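PDB 3LX3: 6-pyruvoyl tetrahydrobiopterin synthase from Plasmodium vivax, which belongs to the 6-pyruvoyl tetrahydropterin synthase family and forms an assembly of six chains with bound zinc. Local coordinates for residues 131-134 and 135-138; 141-144 and 145-149; 151-154 and 155-158. All blocks are in the same frame, centred on the assembly; numbering follows the deposited sequence.

The three contacts follow one another along the chain without nesting or crossing, and each closes a short local stretch rather than a long loop. Contact 1 comes first, where the loop after strand 124-127 turns into helix 134-149 beside the bound 2-amino-1,5-dihydropteridine-4,6-dione. Contact 2 lies further along the same helix, its centre about 15 Å from that of contact 1, with the helix packed on strand 161-167 and helix 71-85. In contact 3, helix 151-156 runs out into a loop. Contacts 2 and 3 touch: Ile149 CG2 meets Leu154 CD2 at 3.8 Å, while Ile146 packs on Leu151, so the two successive helices are joined by apolar side chains.

Contact 1. Residues 131-134 and 135-138; sequences HSST and EEIG. With XTN (2-amino-1,5-dihydropteridine-4,6-dione), chain C.
Glu136 turns its carboxylate back to His131, just ahead of helix 134-149, and takes two bonds from it. His131 ND1 donates to Glu136 OE2 at 2.6 Å; the oxygen sits at the ring edge, near its plane, and is met on its syn side but well out of the carboxylate plane, ring and carboxylate standing 82° apart. His131 N reaches Glu136 OE1 at 3.1 Å from above the carboxylate plane, and Lys130 N is a second donor to OE1. Both oxygens are thus held, although Glu136 is the one partly exposed residue here.

The cap and ligand side, by contrast, is buried throughout. Ser133 is the N-cap: its OG, turned between backbone N and carbonyl carbon (chi1 64°), accepts from Glu136 N at 3.2 Å and is also bonded to Gly66 O of the second subunit. Ile137 CD1 lies 3.5 Å from Ser133 O, and its side chain reaches Phe32 and Ile90.

Ligand O4 receives Thr134 N in a nearly straight bond of 2.8 Å as well as Thr134 OG1. Glu135, bent at chi2 (93°), accepts ligand N2 on OE2 at 2.8 Å; Val68 N of the second subunit also donates to OE2. With Ile69 O of that subunit bonding the ligand too, the capped helix start forms part of a 2-amino-1,5-dihydropteridine-4,6-dione pocket at a subunit interface.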
# COMPACT_ATOMS: atom_id res chain seq x y z
N HIS A 131 -21.60 22.28 0.82
CA HIS A 131 -21.69 20.94 0.19
C HIS A 131 -20.77 20.04 0.94
O HIS A 131 -19.66 20.47 1.31
CB HIS A 131 -21.24 20.96 -1.27
CG HIS A 131 -21.80 22.11 -2.06
ND1 HIS A 131 -21.14 23.30 -2.13
CD2 HIS A 131 -22.95 22.25 -2.76
CE1 HIS A 131 -21.85 24.14 -2.89
NE2 HIS A 131 -22.96 23.54 -3.26
N SER A 132 -21.16 18.78 1.13
CA SER A 132 -20.24 17.81 1.69
C SER A 132 -19.25 17.22 0.66
O SER A 132 -19.08 15.99 0.54
CB SER A 132 -20.99 16.73 2.46
OG SER A 132 -21.93 16.08 1.62
N SER A 133 -18.63 18.14 -0.09
CA SER A 133 -17.59 17.74 -1.03
C SER A 133 -16.28 17.59 -0.30
O SER A 133 -16.02 18.15 0.77
CB SER A 133 -17.46 18.76 -2.14
OG SER A 133 -17.02 20.04 -1.66
N THR A 134 -15.39 16.84 -0.96
CA THR A 134 -14.08 16.64 -0.44
C THR A 134 -13.32 17.94 -0.21
O THR A 134 -12.67 18.13 0.80
CB THR A 134 -13.34 15.69 -1.40
OG1 THR A 134 -14.16 14.53 -1.66
CG2 THR A 134 -12.02 15.23 -0.81
N GLU A 135 -13.46 18.86 -1.17
CA GLU A 135 -12.86 20.18 -1.13
C GLU A 135 -13.33 21.00 0.07
O GLU A 135 -12.51 21.54 0.81
CB GLU A 135 -13.18 20.95 -2.39
CG GLU A 135 -12.56 20.47 -3.69
CD GLU A 135 -13.44 19.49 -4.50
OE1 GLU A 135 -14.08 18.60 -3.88
OE2 GLU A 135 -13.40 19.62 -5.75
N GLU A 136 -14.64 21.09 0.28
CA GLU A 136 -15.15 21.90 1.37
C GLU A 136 -14.90 21.26 2.74
O GLU A 136 -14.65 21.98 3.70
CB GLU A 136 -16.62 22.20 1.16
CG GLU A 136 -16.84 23.19 -0.01
CD GLU A 136 -18.30 23.57 -0.17
OE1 GLU A 136 -18.98 23.89 0.83
OE2 GLU A 136 -18.71 23.71 -1.31
N ILE A 137 -14.95 19.94 2.79
CA ILE A 137 -14.57 19.23 4.01
C ILE A 137 -13.10 19.51 4.34
O ILE A 137 -12.74 19.78 5.49
CB ILE A 137 -14.86 17.73 3.91
CG1 ILE A 137 -16.36 17.52 3.90
CG2 ILE A 137 -14.24 16.91 5.07
CD1 ILE A 137 -16.77 16.10 3.48
N GLY A 138 -12.25 19.48 3.32
CA GLY A 138 -10.85 19.80 3.55
C GLY A 138 -10.62 21.21 4.08
O GLY A 138 -9.82 21.42 5.00
N1 XTN C . -15.86 15.62 -7.40
C2 XTN C . -15.16 16.47 -6.61
N2 XTN C . -14.36 17.41 -7.15
N3 XTN C . -15.32 16.43 -5.20
C4 XTN C . -16.08 15.50 -4.60
O4 XTN C . -16.14 15.49 -3.35
N5 XTN C . -17.57 13.65 -4.92
C6 XTN C . -18.25 12.80 -5.75
O6 XTN C . -18.99 11.94 -5.27
C7 XTN C . -18.12 12.94 -7.17
N8 XTN C . -17.31 13.89 -7.65
C4A XTN C . -16.75 14.61 -5.44
C8A XTN C . -16.63 14.70 -6.83

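Contact 2. Residues 141-144 and 145-149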
# COMPACT_ATOMS: atom_id res chain seq x y z
N ILE A 141 -11.55 21.22 7.72
CA ILE A 141 -10.56 20.51 8.56
C ILE A 141 -9.31 21.34 8.73
O ILE A 141 -8.74 21.39 9.84
CB ILE A 141 -10.26 19.13 8.01
CG1 ILE A 141 -11.49 18.25 8.20
CG2 ILE A 141 -9.02 18.50 8.68
CD1 ILE A 141 -11.35 16.87 7.71
N LEU A 142 -8.85 21.96 7.66
CA LEU A 142 -7.68 22.83 7.76
C LEU A 142 -7.88 23.92 8.81
O LEU A 142 -7.01 24.17 9.65
CB LEU A 142 -7.36 23.48 6.40
CG LEU A 142 -6.21 24.48 6.34
CD1 LEU A 142 -4.91 23.81 6.75
CD2 LEU A 142 -6.12 25.06 4.93
N ASN A 143 -9.02 24.61 8.74
CA ASN A 143 -9.31 25.65 9.70
C ASN A 143 -9.35 25.10 11.14
O ASN A 143 -8.77 25.69 12.06
CB ASN A 143 -10.64 26.34 9.37
CG ASN A 143 -10.88 27.55 10.23
OD1 ASN A 143 -10.19 28.55 10.10
ND2 ASN A 143 -11.88 27.47 11.10
N GLN A 144 -10.00 23.97 11.32
CA GLN A 144 -10.11 23.34 12.64
C GLN A 144 -8.75 22.93 13.17
O GLN A 144 -8.47 23.07 14.37
CB GLN A 144 -11.03 22.13 12.62
CG GLN A 144 -12.49 22.43 12.46
CD GLN A 144 -13.04 23.33 13.55
OE1 GLN A 144 -13.45 24.46 13.29
NE2 GLN A 144 -12.97 22.85 14.76
N LEU A 145 -7.89 22.44 12.28
CA LEU A 145 -6.55 21.99 12.71
C LEU A 145 -5.67 23.13 13.16
O LEU A 145 -4.91 23.02 14.14
CB LEU A 145 -5.84 21.19 11.61
CG LEU A 145 -6.20 19.72 11.52
CD1 LEU A 145 -5.52 19.08 10.29
CD2 LEU A 145 -5.76 19.00 12.85
N ILE A 146 -5.73 24.25 12.44
CA ILE A 146 -4.95 25.39 12.83
C ILE A 146 -5.43 25.87 14.20
O ILE A 146 -4.62 26.21 15.05
CB ILE A 146 -5.00 26.49 11.74
CG1 ILE A 146 -4.18 26.03 10.52
CG2 ILE A 146 -4.52 27.83 12.29
CD1 ILE A 146 -4.51 26.79 9.27
N GLU A 147 -6.75 25.87 14.42
CA GLU A 147 -7.30 26.26 15.73
C GLU A 147 -6.85 25.32 16.86
O GLU A 147 -6.50 25.76 17.95
CB GLU A 147 -8.83 26.34 15.70
CG GLU A 147 -9.40 27.50 14.90
CD GLU A 147 -10.89 27.77 15.21
OE1 GLU A 147 -11.32 27.56 16.38
OE2 GLU A 147 -11.62 28.21 14.30
N GLU A 148 -6.88 24.02 16.58
CA GLU A 148 -6.55 23.01 17.59
C GLU A 148 -5.08 22.95 17.94
O GLU A 148 -4.74 22.76 19.12
CB GLU A 148 -7.02 21.62 17.15
CG GLU A 148 -8.53 21.48 17.08
CD GLU A 148 -9.18 21.21 18.43
OE1 GLU A 148 -8.47 21.16 19.46
OE2 GLU A 148 -10.42 21.00 18.43
N ILE A 149 -4.21 23.06 16.94
CA ILE A 149 -2.75 23.13 17.21
C ILE A 149 -2.37 24.47 17.83
O ILE A 149 -1.46 24.51 18.68
CB ILE A 149 -1.92 22.82 15.94
CG1 ILE A 149 -2.27 21.43 15.41
CG2 ILE A 149 -0.39 22.88 16.26
CD1 ILE A 149 -1.77 21.10 13.98
O HOH W 1 -14.14 26.26 15.42
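Ile141 and Leu145 lie side by side and point the same way, as do Leu142 and Ile146. These are i/i+4 pairs on one amphipathic alpha-helix, 134-149, which packs against the five-stranded antiparallel sheet of the chain. In the first pair the CG2 branch of Ile141 meets Leu145 CD1 at 3.9 Å. The methyl is carried there because CG2 is the branch anti to the backbone N; the Ile141 side chain also packs on Val54, Val166 and Leu85. Leu145 completes this flank by resting on Val78 and Val81 of helix 71-85.

The second pair meets methyl to methyl, Leu142 CD1 with Ile146 CD1, again at 3.9 Å. With CG anti to its N (chi1 176°), Leu142 carries CD1 toward the next turn to make this contact. It also rests on Val164 and Val176, with Ile146 against Met162 and Arg178.

Asn143 and Glu147 form a polar pair whose side chains are set at an angle to one another. In one of two Asn143 conformers, ND2 lies 3.3 Å from Glu147 OE2, a weak and doubtful bond, and Asn143 OD1 is bonded to Arg178. Glu148, on the flank toward helix 71-85, forms a salt bridge with Lys80. One water joins neighbouring side chains, donating to Gln144 OE1 at 2.9 Å and, weakly, to Glu147 OE1 at 3.3 Å.

Contact 3. Residues 151-154 and 155-158; sequences LPFL and KTRS
Phe153 lays one ring face against the aliphatic part of Arg157, whose CG stands 4.2 Å from the ring centroid and 22° off the normal, offset toward the rim: a CH-pi contact. Phe153 has CG anti to its backbone N (chi1 177°), which directs the ring along the helix toward the later residues, and the Arg157 chain, bent at chi2 and chi3, runs alongside it. Past CG the arginine turns to other partners: NE donates to Val68 O and NH2 forms a salt bridge with Asp65.

Thr156 crosses Phe153 at about a right angle. Its OG1 is rotated between N and carbonyl carbon (chi1 72°) and donates to Phe153 O at 2.7 Å, in the carbonyl plane on a lone pair. The same oxygen is gripped a second time by the backbone, from Arg157 N at 3.2 Å. Here helix 151-156 ends in a Schellman motif, with Ser158 at positive phi and its N bonded to Lys155 O at 3.0 Å.

At the start of the helix, Leu151 CD1 approaches Lys155 CG at 4.3 Å. Beyond that carbon the lysine bends at chi3 and chi4, and NZ forms a salt bridge with the C-terminal carboxylate of Ile180.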
# COMPACT_ATOMS: atom_id res chain seq x y z
N LEU A 151 -2.58 28.80 16.43
CA LEU A 151 -1.80 29.56 15.47
C LEU A 151 -0.59 30.21 16.12
O LEU A 151 0.51 30.12 15.56
CB LEU A 151 -2.68 30.59 14.74
CG LEU A 151 -1.98 31.52 13.78
CD1 LEU A 151 -1.37 30.74 12.62
CD2 LEU A 151 -2.99 32.58 13.28
N PRO A 152 -0.74 30.84 17.31
CA PRO A 152 0.48 31.38 17.93
C PRO A 152 1.54 30.33 18.23
O PRO A 152 2.72 30.60 18.08
CB PRO A 152 -0.02 32.02 19.24
CG PRO A 152 -1.40 32.39 18.96
CD PRO A 152 -1.95 31.40 17.94
N PHE A 153 1.12 29.14 18.65
CA PHE A 153 2.08 28.06 18.88
C PHE A 153 2.77 27.67 17.58
O PHE A 153 4.00 27.49 17.57
CB PHE A 153 1.42 26.83 19.50
CG PHE A 153 2.38 25.67 19.69
CD1 PHE A 153 3.49 25.79 20.51
CD2 PHE A 153 2.17 24.47 19.03
CE1 PHE A 153 4.37 24.73 20.68
CE2 PHE A 153 3.04 23.43 19.17
CZ PHE A 153 4.15 23.55 20.00
N LEU A 154 2.01 27.56 16.49
CA LEU A 154 2.63 27.25 15.19
C LEU A 154 3.69 28.31 14.85
O LEU A 154 4.79 27.98 14.38
CB LEU A 154 1.57 27.14 14.08
CG LEU A 154 0.70 25.87 14.13
CD1 LEU A 154 -0.61 26.03 13.37
CD2 LEU A 154 1.45 24.72 13.55
N LYS A 155 3.38 29.56 15.08
CA LYS A 155 4.34 30.60 14.79
C LYS A 155 5.58 30.57 15.69
O LYS A 155 6.69 30.87 15.22
CB LYS A 155 3.65 31.96 14.73
CG LYS A 155 2.66 32.01 13.56
CD LYS A 155 2.16 33.40 13.20
CE LYS A 155 3.24 34.26 12.54
NZ LYS A 155 3.72 33.78 11.22
N THR A 156 5.43 30.18 16.96
CA THR A 156 6.61 29.99 17.83
C THR A 156 7.57 28.95 17.27
O THR A 156 8.78 28.99 17.52
CB THR A 156 6.26 29.62 19.32
OG1 THR A 156 5.76 28.27 19.44
CG2 THR A 156 5.31 30.61 19.94
N ARG A 157 7.02 27.96 16.56
CA ARG A 157 7.82 26.88 15.96
C ARG A 157 8.37 27.20 14.56
O ARG A 157 9.06 26.42 13.97
CB ARG A 157 7.00 25.59 15.89
CG ARG A 157 6.61 25.04 17.27
CD ARG A 157 7.81 24.68 18.16
NE ARG A 157 8.75 23.78 17.51
CZ ARG A 157 9.76 23.16 18.14
NH1 ARG A 157 9.94 23.30 19.46
NH2 ARG A 157 10.57 22.39 17.47
N SER A 158 8.02 28.40 14.06
CA SER A 158 8.43 28.90 12.74
C SER A 158 7.60 28.37 11.57
O SER A 158 7.96 28.57 10.41
CB SER A 158 9.92 28.74 12.45
OG SER A 158 10.26 27.47 11.99